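Local structure of pectate lyase (5AMV) at residues I196-F201 / M237-Y242; L268-Y273 / V290-Y295; N128-G133 / N151-N156. The protein cleaves polygalacturonate by calcium-dependent elimination, releasing oligosaccharides with unsaturated 4-deoxy-galacturonosyl groups at their non-reducing ends. One frame throughout, in Å; residues are numbered along the deposited sequence.

All three interactions pair parallel strands of neighbouring coils in the right-handed parallel beta-helix of this polysaccharide lyase. Along the chain they come in series: interaction 3 first, then interaction 1, then interaction 2. The centre of interaction 1 lies about 12 Å from that of interaction 3 and about 10 Å from that of interaction 2; interactions 2 and 3 have centres about 20 Å apart and do not touch. Interaction 1 therefore links the other two: Asp-197 N lies 2.9 Å from Ile-154 O of interaction 3, and Asn-240 N lies 2.8 Å from Asn-271 OD1 of interaction 2. Together they form one continuous stretch of stacked coils, the scaffold that carries the calcium site and the glycan pocket.

Interaction 1. Residues I196-F201 / M237-Y242; sequences IDHCTF and MSYNYY
Ile-196 to Phe-201 and Met-237 to Tyr-242 lie on strands of successive coils of the beta-helix, paired in parallel on both sides of a sharp two-residue bend and bridged by a rung of the asparagine ladder known in this family. His-198 and Tyr-239 make the bend in left-handed backbone conformation. Asn-240 supplements the backbone bonding there: with CG anti to its carbonyl carbon (chi1 -55°), its amide reaches back across to the 196-201 segment. Its OD1 receives Cys-199 N on a lone pair at 2.8 Å, while ND2 gives a nearly straight bond of 3.0 Å to Ile-196 O from above that carbonyl's plane; asparagine suits because one short amide both accepts and donates. Ile-196 O also takes Ser-238 N, so two donors grip it. On the face of Asp-197, Ser-238 OG donates to the anti lone pair of Asp-197 OD1 at 2.7 Å, and Asp-197 OD2 takes both His-198 ND1 and a salt bridge from Arg-155. Tyr-239 CB sits over the centre of the His-198 imidazole, 3.5 Å from its centroid. On the other face Phe-201 CD2 lies over the Tyr-242 ring. With both its carboxylate oxygens bonded, buried Asp-197 is probably stabilised as an anion.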
loop_
_atom_site.group_PDB
_atom_site.type_symbol
_atom_site.label_atom_id
_atom_site.label_comp_id
_atom_site.label_asym_id
_atom_site.label_seq_id
_atom_site.Cartn_x
_atom_site.Cartn_y
_atom_site.Cartn_z
ATOM N N ILE A 196 7.449 -5.377 -5.865
ATOM C CA ILE A 196 7.796 -4.518 -4.715
ATOM C C ILE A 196 8.448 -5.422 -3.706
ATOM O O ILE A 196 7.795 -6.330 -3.171
ATOM C CB ILE A 196 6.573 -3.820 -4.115
ATOM C CG1 ILE A 196 5.889 -2.922 -5.178
ATOM C CG2 ILE A 196 6.981 -2.981 -2.849
ATOM C CD1 ILE A 196 4.485 -2.456 -4.808
ATOM N N ASP A 197 9.734 -5.190 -3.431
ATOM C CA ASP A 197 10.468 -6.182 -2.619
ATOM C C ASP A 197 11.422 -5.494 -1.632
ATOM O O ASP A 197 12.078 -4.512 -1.992
ATOM C CB ASP A 197 11.187 -7.167 -3.545
ATOM C CG ASP A 197 12.174 -8.077 -2.795
ATOM O OD1 ASP A 197 11.762 -9.162 -2.316
ATOM O OD2 ASP A 197 13.370 -7.705 -2.718
ATOM N N HIS A 198 11.460 -5.992 -0.396
ATOM C CA HIS A 198 12.408 -5.467 0.599
ATOM C C HIS A 198 12.278 -3.954 0.806
ATOM O O HIS A 198 13.299 -3.250 0.943
ATOM C CB HIS A 198 13.862 -5.858 0.273
ATOM C CG HIS A 198 14.216 -7.277 0.659
ATOM N ND1 HIS A 198 14.206 -8.300 -0.265
ATOM C CD2 HIS A 198 14.573 -7.834 1.840
ATOM C CE1 HIS A 198 14.519 -9.434 0.338
ATOM N NE2 HIS A 198 14.756 -9.180 1.615
ATOM N N CYS A 199 11.029 -3.471 0.817
ATOM C CA CYS A 199 10.753 -2.092 1.174
ATOM C C CYS A 199 10.126 -2.056 2.567
ATOM O O CYS A 199 9.651 -3.072 3.069
ATOM C CB CYS A 199 9.797 -1.460 0.149
ATOM S SG CYS A 199 10.548 -1.164 -1.437
ATOM N N THR A 200 10.183 -0.886 3.214
ATOM C CA THR A 200 9.546 -0.636 4.518
ATOM C C THR A 200 8.562 0.466 4.323
ATOM O O THR A 200 8.809 1.395 3.530
ATOM C CB THR A 200 10.615 -0.277 5.567
ATOM O OG1 THR A 200 11.425 -1.445 5.793
ATOM C CG2 THR A 200 9.941 0.123 6.900
ATOM N N PHE A 201 7.411 0.361 4.986
ATOM C CA PHE A 201 6.338 1.363 4.868
ATOM C C PHE A 201 5.867 1.698 6.271
ATOM O O PHE A 201 5.499 0.804 7.019
ATOM C CB PHE A 201 5.166 0.777 4.043
ATOM C CG PHE A 201 5.567 0.317 2.684
ATOM C CD1 PHE A 201 5.545 1.219 1.623
ATOM C CD2 PHE A 201 5.988 -1.012 2.448
ATOM C CE1 PHE A 201 5.935 0.827 0.354
ATOM C CE2 PHE A 201 6.398 -1.433 1.160
ATOM C CZ PHE A 201 6.368 -0.523 0.102
ATOM N N MET A 237 4.526 -8.865 -4.256
ATOM C CA MET A 237 5.088 -8.017 -3.187
ATOM C C MET A 237 5.682 -8.984 -2.155
ATOM O O MET A 237 4.942 -9.778 -1.546
ATOM C CB MET A 237 4.016 -7.151 -2.536
ATOM C CG MET A 237 3.162 -6.351 -3.529
ATOM S SD MET A 237 2.172 -5.168 -2.589
ATOM C CE MET A 237 1.119 -4.619 -3.944
ATOM N N SER A 238 7.010 -8.927 -1.995
ATOM C CA SER A 238 7.719 -9.898 -1.180
ATOM C C SER A 238 8.663 -9.212 -0.216
ATOM O O SER A 238 9.245 -8.182 -0.539
ATOM C CB SER A 238 8.497 -10.896 -2.067
ATOM O OG SER A 238 9.409 -10.242 -2.963
ATOM N N TYR A 239 8.820 -9.802 0.971
ATOM C CA TYR A 239 9.830 -9.351 1.951
ATOM C C TYR A 239 9.724 -7.872 2.295
ATOM O O TYR A 239 10.756 -7.218 2.563
ATOM C CB TYR A 239 11.252 -9.720 1.458
ATOM C CG TYR A 239 11.504 -11.220 1.453
ATOM C CD1 TYR A 239 11.807 -11.884 2.651
ATOM C CD2 TYR A 239 11.390 -11.967 0.278
ATOM C CE1 TYR A 239 12.019 -13.259 2.678
ATOM C CE2 TYR A 239 11.599 -13.342 0.296
ATOM C CZ TYR A 239 11.899 -13.978 1.490
ATOM O OH TYR A 239 12.098 -15.345 1.520
ATOM N N ASN A 240 8.492 -7.338 2.316
ATOM C CA ASN A 240 8.348 -5.972 2.758
ATOM C C ASN A 240 7.991 -5.873 4.216
ATOM O O ASN A 240 7.455 -6.842 4.775
ATOM C CB ASN A 240 7.316 -5.223 1.910
ATOM C CG ASN A 240 7.634 -5.270 0.434
ATOM O OD1 ASN A 240 8.591 -4.641 -0.038
ATOM N ND2 ASN A 240 6.827 -6.019 -0.309
ATOM N N TYR A 241 8.251 -4.712 4.822
ATOM C CA TYR A 241 7.971 -4.520 6.250
ATOM C C TYR A 241 7.006 -3.342 6.409
ATOM O O TYR A 241 7.393 -2.172 6.242
ATOM C CB TYR A 241 9.279 -4.283 7.030
ATOM C CG TYR A 241 9.148 -4.126 8.546
ATOM C CD1 TYR A 241 7.973 -4.493 9.248
ATOM C CD2 TYR A 241 10.239 -3.647 9.288
ATOM C CE1 TYR A 241 7.886 -4.346 10.618
ATOM C CE2 TYR A 241 10.152 -3.505 10.664
ATOM C CZ TYR A 241 8.982 -3.882 11.316
ATOM O OH TYR A 241 8.882 -3.739 12.676
ATOM N N TYR A 242 5.745 -3.665 6.678
ATOM C CA TYR A 242 4.724 -2.650 6.906
ATOM C C TYR A 242 4.580 -2.474 8.406
ATOM O O TYR A 242 4.366 -3.464 9.144
ATOM C CB TYR A 242 3.405 -3.190 6.369
ATOM C CG TYR A 242 3.366 -3.516 4.882
ATOM C CD1 TYR A 242 3.684 -4.786 4.403
ATOM C CD2 TYR A 242 2.958 -2.545 3.963
ATOM C CE1 TYR A 242 3.610 -5.073 3.024
ATOM C CE2 TYR A 242 2.827 -2.849 2.594
ATOM C CZ TYR A 242 3.159 -4.085 2.160
ATOM O OH TYR A 242 3.061 -4.476 0.848
#

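Interaction 2. Residues L268-Y273 / V290-Y295; sequences LHHNRY and VYNNYY
The rings of His-269 and Tyr-291 lie side by side with planes 9° apart, slid so far that they barely overlap; instead Tyr-291 OH stands over the middle of the imidazole and His-269 CB over that of the phenol, 3.4 Å from its centroid. Both side chains have CG between backbone N and carbonyl carbon (chi1 74° and 75°), so they leave the backbone the same way and can lie alongside. At the imidazole's edge His-269 ND1 is hydrogen-bonded to His-270 ND1 across 2.8 Å, and either nitrogen could be the donor; Asn-292 CB covers one face of the His-270 ring, whose NE2 bonds Asp-380 OD2. On the opposite face of the sheet Tyr-273 and Tyr-295 are again near parallel and offset, Tyr-273 CD1 meeting Tyr-295 CE2 at 3.4 Å, with Asn-293 CB at the edge of the Tyr-273 ring. A water links the two hydroxyls, 2.6 Å from Tyr-295 OH, which also bonds Trp-310 NE1, and weakly bonded to Tyr-273 OH. Asn-293 spans the bend: ND2 reaches Leu-268 O at 3.0 Å, while OD1 accepts from both Asn-271 N and Asn-271 ND2, the two amide planes nearly parallel. Asparagine suits this spot, donating and accepting at once. The ladder continues to Asn-323 on strand 317-326 and, through Asn-271 OD1, to Asn-240 on strand 235-245; helix 382-392 packs against Arg-272, Asn-292 and Tyr-294.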
loop_
_atom_site.group_PDB
_atom_site.type_symbol
_atom_site.label_atom_id
_atom_site.label_comp_id
_atom_site.label_asym_id
_atom_site.label_seq_id
_atom_site.Cartn_x
_atom_site.Cartn_y
_atom_site.Cartn_z
ATOM N N LEU A 268 1.442 -12.099 -2.384
ATOM C CA LEU A 268 2.091 -11.497 -1.217
ATOM C C LEU A 268 2.812 -12.567 -0.447
ATOM O O LEU A 268 2.169 -13.479 0.085
ATOM C CB LEU A 268 1.060 -10.863 -0.262
ATOM C CG LEU A 268 0.115 -9.824 -0.897
ATOM C CD1 LEU A 268 -0.766 -9.243 0.180
ATOM C CD2 LEU A 268 0.885 -8.677 -1.544
ATOM N N HIS A 269 4.134 -12.465 -0.364
ATOM C CA HIS A 269 4.823 -13.431 0.500
ATOM C C HIS A 269 5.977 -12.870 1.295
ATOM O O HIS A 269 6.625 -11.939 0.871
ATOM C CB HIS A 269 5.209 -14.705 -0.306
ATOM C CG HIS A 269 6.374 -14.531 -1.247
ATOM N ND1 HIS A 269 7.688 -14.680 -0.842
ATOM C CD2 HIS A 269 6.417 -14.240 -2.578
ATOM C CE1 HIS A 269 8.490 -14.477 -1.876
ATOM N NE2 HIS A 269 7.747 -14.213 -2.941
ATOM N N HIS A 270 6.235 -13.496 2.451
ATOM C CA HIS A 270 7.295 -13.097 3.384
ATOM C C HIS A 270 7.259 -11.629 3.782
ATOM O O HIS A 270 8.311 -11.035 4.131
ATOM C CB HIS A 270 8.661 -13.484 2.812
ATOM C CG HIS A 270 8.876 -14.962 2.714
ATOM N ND1 HIS A 270 8.616 -15.674 1.557
ATOM C CD2 HIS A 270 9.326 -15.860 3.620
ATOM C CE1 HIS A 270 8.902 -16.953 1.757
ATOM N NE2 HIS A 270 9.316 -17.095 3.008
ATOM N N ASN A 271 6.067 -11.048 3.741
ATOM C CA ASN A 271 5.914 -9.724 4.319
ATOM C C ASN A 271 5.660 -9.721 5.811
ATOM O O ASN A 271 5.070 -10.659 6.374
ATOM C CB ASN A 271 4.795 -8.983 3.620
ATOM C CG ASN A 271 5.018 -8.897 2.136
ATOM O OD1 ASN A 271 5.908 -8.162 1.659
ATOM N ND2 ASN A 271 4.210 -9.652 1.366
ATOM N N ARG A 272 6.119 -8.648 6.457
ATOM C CA ARG A 272 5.908 -8.447 7.881
ATOM C C ARG A 272 4.943 -7.296 8.101
ATOM O O ARG A 272 5.121 -6.253 7.476
ATOM C CB ARG A 272 7.264 -8.129 8.534
ATOM C CG ARG A 272 7.192 -7.971 10.053
ATOM C CD ARG A 272 8.618 -7.716 10.599
ATOM N NE ARG A 272 8.561 -7.630 12.064
ATOM C CZ ARG A 272 9.576 -7.219 12.819
ATOM N NH1 ARG A 272 10.718 -6.842 12.243
ATOM N NH2 ARG A 272 9.456 -7.200 14.135
ATOM N N TYR A 273 3.932 -7.507 8.955
ATOM C CA TYR A 273 2.940 -6.457 9.287
ATOM C C TYR A 273 2.948 -6.322 10.792
ATOM O O TYR A 273 2.474 -7.212 11.498
ATOM C CB TYR A 273 1.518 -6.836 8.809
ATOM C CG TYR A 273 1.415 -7.134 7.310
ATOM C CD1 TYR A 273 1.727 -8.393 6.802
ATOM C CD2 TYR A 273 0.985 -6.145 6.407
ATOM C CE1 TYR A 273 1.634 -8.671 5.440
ATOM C CE2 TYR A 273 0.838 -6.427 5.058
ATOM C CZ TYR A 273 1.207 -7.668 4.581
ATOM O OH TYR A 273 1.133 -7.983 3.251
ATOM N N VAL A 290 -1.530 -15.415 -0.825
ATOM C CA VAL A 290 -1.003 -14.835 0.403
ATOM C C VAL A 290 -0.269 -15.938 1.165
ATOM O O VAL A 290 -0.901 -16.844 1.715
ATOM C CB VAL A 290 -2.181 -14.262 1.209
ATOM C CG1 VAL A 290 -1.726 -13.733 2.629
ATOM C CG2 VAL A 290 -2.928 -13.190 0.367
ATOM N N TYR A 291 1.047 -15.941 1.153
ATOM C CA TYR A 291 1.737 -17.026 1.880
ATOM C C TYR A 291 2.966 -16.593 2.650
ATOM O O TYR A 291 3.700 -15.677 2.241
ATOM C CB TYR A 291 2.070 -18.228 0.949
ATOM C CG TYR A 291 3.226 -18.045 -0.031
ATOM C CD1 TYR A 291 4.534 -18.395 0.330
ATOM C CD2 TYR A 291 3.003 -17.572 -1.321
ATOM C CE1 TYR A 291 5.612 -18.250 -0.542
ATOM C CE2 TYR A 291 4.110 -17.444 -2.241
ATOM C CZ TYR A 291 5.372 -17.794 -1.831
ATOM O OH TYR A 291 6.437 -17.683 -2.721
ATOM N N ASN A 292 3.235 -17.298 3.755
ATOM C CA ASN A 292 4.441 -17.022 4.539
ATOM C C ASN A 292 4.575 -15.563 5.012
ATOM O O ASN A 292 5.696 -15.047 5.082
ATOM C CB ASN A 292 5.745 -17.419 3.781
ATOM C CG ASN A 292 5.933 -18.918 3.605
ATOM O OD1 ASN A 292 6.778 -19.332 2.806
ATOM N ND2 ASN A 292 5.170 -19.741 4.361
ATOM N N ASN A 293 3.455 -14.912 5.335
ATOM C CA ASN A 293 3.505 -13.564 5.898
ATOM C C ASN A 293 3.390 -13.671 7.406
ATOM O O ASN A 293 2.837 -14.650 7.932
ATOM C CB ASN A 293 2.395 -12.691 5.291
ATOM C CG ASN A 293 2.507 -12.569 3.791
ATOM O OD1 ASN A 293 3.400 -11.900 3.253
ATOM N ND2 ASN A 293 1.643 -13.288 3.076
ATOM N N TYR A 294 3.898 -12.654 8.109
ATOM C CA TYR A 294 3.935 -12.655 9.559
ATOM C C TYR A 294 3.214 -11.380 10.011
ATOM O O TYR A 294 3.572 -10.287 9.553
ATOM C CB TYR A 294 5.359 -12.658 10.092
ATOM C CG TYR A 294 5.367 -12.650 11.594
ATOM C CD1 TYR A 294 4.779 -13.702 12.323
ATOM C CD2 TYR A 294 5.963 -11.596 12.289
ATOM C CE1 TYR A 294 4.775 -13.710 13.677
ATOM C CE2 TYR A 294 5.966 -11.585 13.705
ATOM C CZ TYR A 294 5.363 -12.648 14.384
ATOM O OH TYR A 294 5.366 -12.624 15.752
ATOM N N TYR A 295 2.195 -11.541 10.847
ATOM C CA TYR A 295 1.380 -10.411 11.322
ATOM C C TYR A 295 1.518 -10.381 12.827
ATOM O O TYR A 295 1.371 -11.428 13.514
ATOM C CB TYR A 295 -0.126 -10.601 10.946
ATOM C CG TYR A 295 -0.375 -10.937 9.485
ATOM C CD1 TYR A 295 -0.122 -12.219 9.009
ATOM C CD2 TYR A 295 -0.835 -9.958 8.588
ATOM C CE1 TYR A 295 -0.332 -12.551 7.659
ATOM C CE2 TYR A 295 -1.027 -10.285 7.219
ATOM C CZ TYR A 295 -0.780 -11.579 6.795
ATOM O OH TYR A 295 -0.950 -11.964 5.476
HETATM O O HOH W 1 -0.800 -10.180 3.618
#

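Interaction 3. Residues N128-G133 / N151-N156; sequences NTTIVG and NVIIRN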
loop_
_atom_site.group_PDB
_atom_site.type_symbol
_atom_site.label_atom_id
_atom_site.label_comp_id
_atom_site.label_asym_id
_atom_site.label_seq_id
_atom_site.Cartn_x
_atom_site.Cartn_y
_atom_site.Cartn_z
ATOM N N ASN A 128 9.252 -0.041 -17.599
ATOM C CA ASN A 128 10.628 -0.559 -17.688
ATOM C C ASN A 128 11.573 0.219 -16.792
ATOM O O ASN A 128 12.603 0.756 -17.237
ATOM C CB ASN A 128 11.137 -0.546 -19.149
ATOM C CG ASN A 128 10.142 -1.174 -20.120
ATOM O OD1 ASN A 128 9.618 -2.258 -19.881
ATOM N ND2 ASN A 128 9.859 -0.478 -21.216
ATOM N N THR A 129 11.195 0.299 -15.514
ATOM C CA THR A 129 11.945 1.103 -14.548
ATOM C C THR A 129 12.244 0.247 -13.347
ATOM O O THR A 129 11.346 -0.465 -12.862
ATOM C CB THR A 129 11.120 2.294 -14.091
ATOM O OG1 THR A 129 10.795 3.128 -15.215
ATOM C CG2 THR A 129 11.881 3.117 -13.074
ATOM N N THR A 130 13.487 0.336 -12.858
ATOM C CA THR A 130 13.869 -0.238 -11.580
ATOM C C THR A 130 14.329 0.893 -10.670
ATOM O O THR A 130 15.163 1.701 -11.062
ATOM C CB THR A 130 15.013 -1.262 -11.711
ATOM O OG1 THR A 130 14.541 -2.400 -12.463
ATOM C CG2 THR A 130 15.567 -1.694 -10.292
ATOM N N ILE A 131 13.731 0.968 -9.485
ATOM C CA ILE A 131 14.111 1.982 -8.502
ATOM C C ILE A 131 14.508 1.240 -7.236
ATOM O O ILE A 131 13.708 0.512 -6.668
ATOM C CB ILE A 131 12.947 2.987 -8.186
ATOM C CG1 ILE A 131 12.307 3.530 -9.479
ATOM C CG2 ILE A 131 13.386 4.082 -7.127
ATOM C CD1 ILE A 131 11.144 4.535 -9.249
ATOM N N VAL A 132 15.758 1.422 -6.803
ATOM C CA VAL A 132 16.281 0.662 -5.678
ATOM C C VAL A 132 17.026 1.588 -4.716
ATOM O O VAL A 132 17.673 2.544 -5.140
ATOM C CB VAL A 132 17.194 -0.537 -6.078
ATOM C CG1 VAL A 132 16.415 -1.564 -6.965
ATOM C CG2 VAL A 132 18.409 -0.058 -6.823
ATOM N N GLY A 133 16.899 1.316 -3.429
ATOM C CA GLY A 133 17.649 2.110 -2.465
ATOM C C GLY A 133 19.118 1.762 -2.446
ATOM O O GLY A 133 19.503 0.577 -2.539
ATOM N N ASN A 151 5.872 -3.196 -16.007
ATOM C CA ASN A 151 7.241 -3.694 -15.869
ATOM C C ASN A 151 8.085 -2.778 -14.987
ATOM O O ASN A 151 8.965 -2.039 -15.444
ATOM C CB ASN A 151 7.914 -3.917 -17.235
ATOM C CG ASN A 151 9.195 -4.712 -17.113
ATOM O OD1 ASN A 151 9.322 -5.557 -16.220
ATOM N ND2 ASN A 151 10.141 -4.470 -18.019
ATOM N N VAL A 152 7.805 -2.851 -13.689
ATOM C CA VAL A 152 8.404 -1.922 -12.740
ATOM C C VAL A 152 8.850 -2.656 -11.500
ATOM O O VAL A 152 8.094 -3.481 -10.948
ATOM C CB VAL A 152 7.412 -0.747 -12.362
ATOM C CG1 VAL A 152 7.987 0.110 -11.221
ATOM C CG2 VAL A 152 7.094 0.152 -13.594
ATOM N N ILE A 153 10.057 -2.321 -11.036
ATOM C CA ILE A 153 10.630 -2.937 -9.841
ATOM C C ILE A 153 10.939 -1.832 -8.822
ATOM O O ILE A 153 11.583 -0.869 -9.176
ATOM C CB ILE A 153 11.913 -3.727 -10.198
ATOM C CG1 ILE A 153 11.560 -4.920 -11.106
ATOM C CG2 ILE A 153 12.637 -4.183 -8.943
ATOM C CD1 ILE A 153 12.802 -5.633 -11.656
ATOM N N ILE A 154 10.495 -2.014 -7.573
ATOM C CA ILE A 154 10.792 -1.077 -6.480
ATOM C C ILE A 154 11.343 -1.902 -5.305
ATOM O O ILE A 154 10.631 -2.774 -4.800
ATOM C CB ILE A 154 9.501 -0.350 -5.990
ATOM C CG1 ILE A 154 8.708 0.284 -7.167
ATOM C CG2 ILE A 154 9.857 0.648 -4.865
ATOM C CD1 ILE A 154 9.423 1.396 -7.902
ATOM N N ARG A 155 12.578 -1.630 -4.863
ATOM C CA ARG A 155 13.226 -2.415 -3.815
ATOM C C ARG A 155 14.080 -1.580 -2.863
ATOM O O ARG A 155 14.704 -0.602 -3.278
ATOM C CB ARG A 155 14.130 -3.539 -4.390
ATOM C CG ARG A 155 13.391 -4.445 -5.414
ATOM C CD ARG A 155 14.294 -5.516 -6.056
ATOM N NE ARG A 155 14.670 -6.535 -5.075
ATOM C CZ ARG A 155 15.613 -7.449 -5.284
ATOM N NH1 ARG A 155 16.317 -7.453 -6.410
ATOM N NH2 ARG A 155 15.881 -8.341 -4.340
ATOM N N ASN A 156 14.166 -2.053 -1.631
ATOM C CA ASN A 156 15.169 -1.612 -0.655
ATOM C C ASN A 156 15.053 -0.130 -0.289
ATOM O O ASN A 156 16.072 0.558 -0.085
ATOM C CB ASN A 156 16.594 -1.913 -1.153
ATOM C CG ASN A 156 17.602 -1.848 -0.033
ATOM O OD1 ASN A 156 17.360 -2.381 1.052
ATOM N ND2 ASN A 156 18.771 -1.254 -0.313
#
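Thr-129 to Gly-133 and Val-152 to Arg-155 run as regular parallel strands, their axes 2° apart in direction and 4.8 Å apart at closest approach. Residues pair in simple register, from Thr-129 with Val-152 to Val-132 with Arg-155, and the backbone bonds alternate between the strands: Thr-129 O takes Ile-153 N, Ile-131 N gives to Ile-153 O, Ile-131 O takes Arg-155 N, and Gly-133 N gives to Arg-155 O. At the far end Gly-133, having no side chain, lets Asn-156 O come within 3.2 Å of its CA.

An asparagine pair closes the start of the strands, where both residues have positive phi, which asparagine tolerates well. Asn-151 ND2 bonds Asn-128 OD1 at 2.9 Å, almost straight, on a lone pair in the carbonyl plane, although the two amides cross steeply. Asn-151 CG lies opposite its own backbone N (chi1 -167°), which carries the amide over to the neighbouring coil; its OD1 takes Thr-22 N and Gly-23 N. Asn-128 ND2 bonds Thr-51 O. An alanine in place of Asn-128 is likely to leave Asn-151 ND2 without this acceptor and Thr-51 O without this donor, the corner being held less firmly. At the other end Asn-156 ND2 reaches Gly-133 O at 3.0 Å, coming from above the carbonyl plane, and also bonds Gly-135 O.

Branched side chains, at home in strands, fill both faces. Ile-131 and Ile-154 point the same way and meet through their CD1 atoms at 3.8 Å. On the other face Thr-130 OG1 lies against Ile-153 CB at 3.7 Å and takes a bond from Gly-24 N, while Val-132 CG1 lies alongside Arg-155 CB.

Strand 54-58 continues the stack beyond Thr-130 and Val-132, and strand 194-197 beyond Ile-153. Strand 144-147 covers the interior face, Phe-145 against Ile-131 and Ile-147 against Val-152.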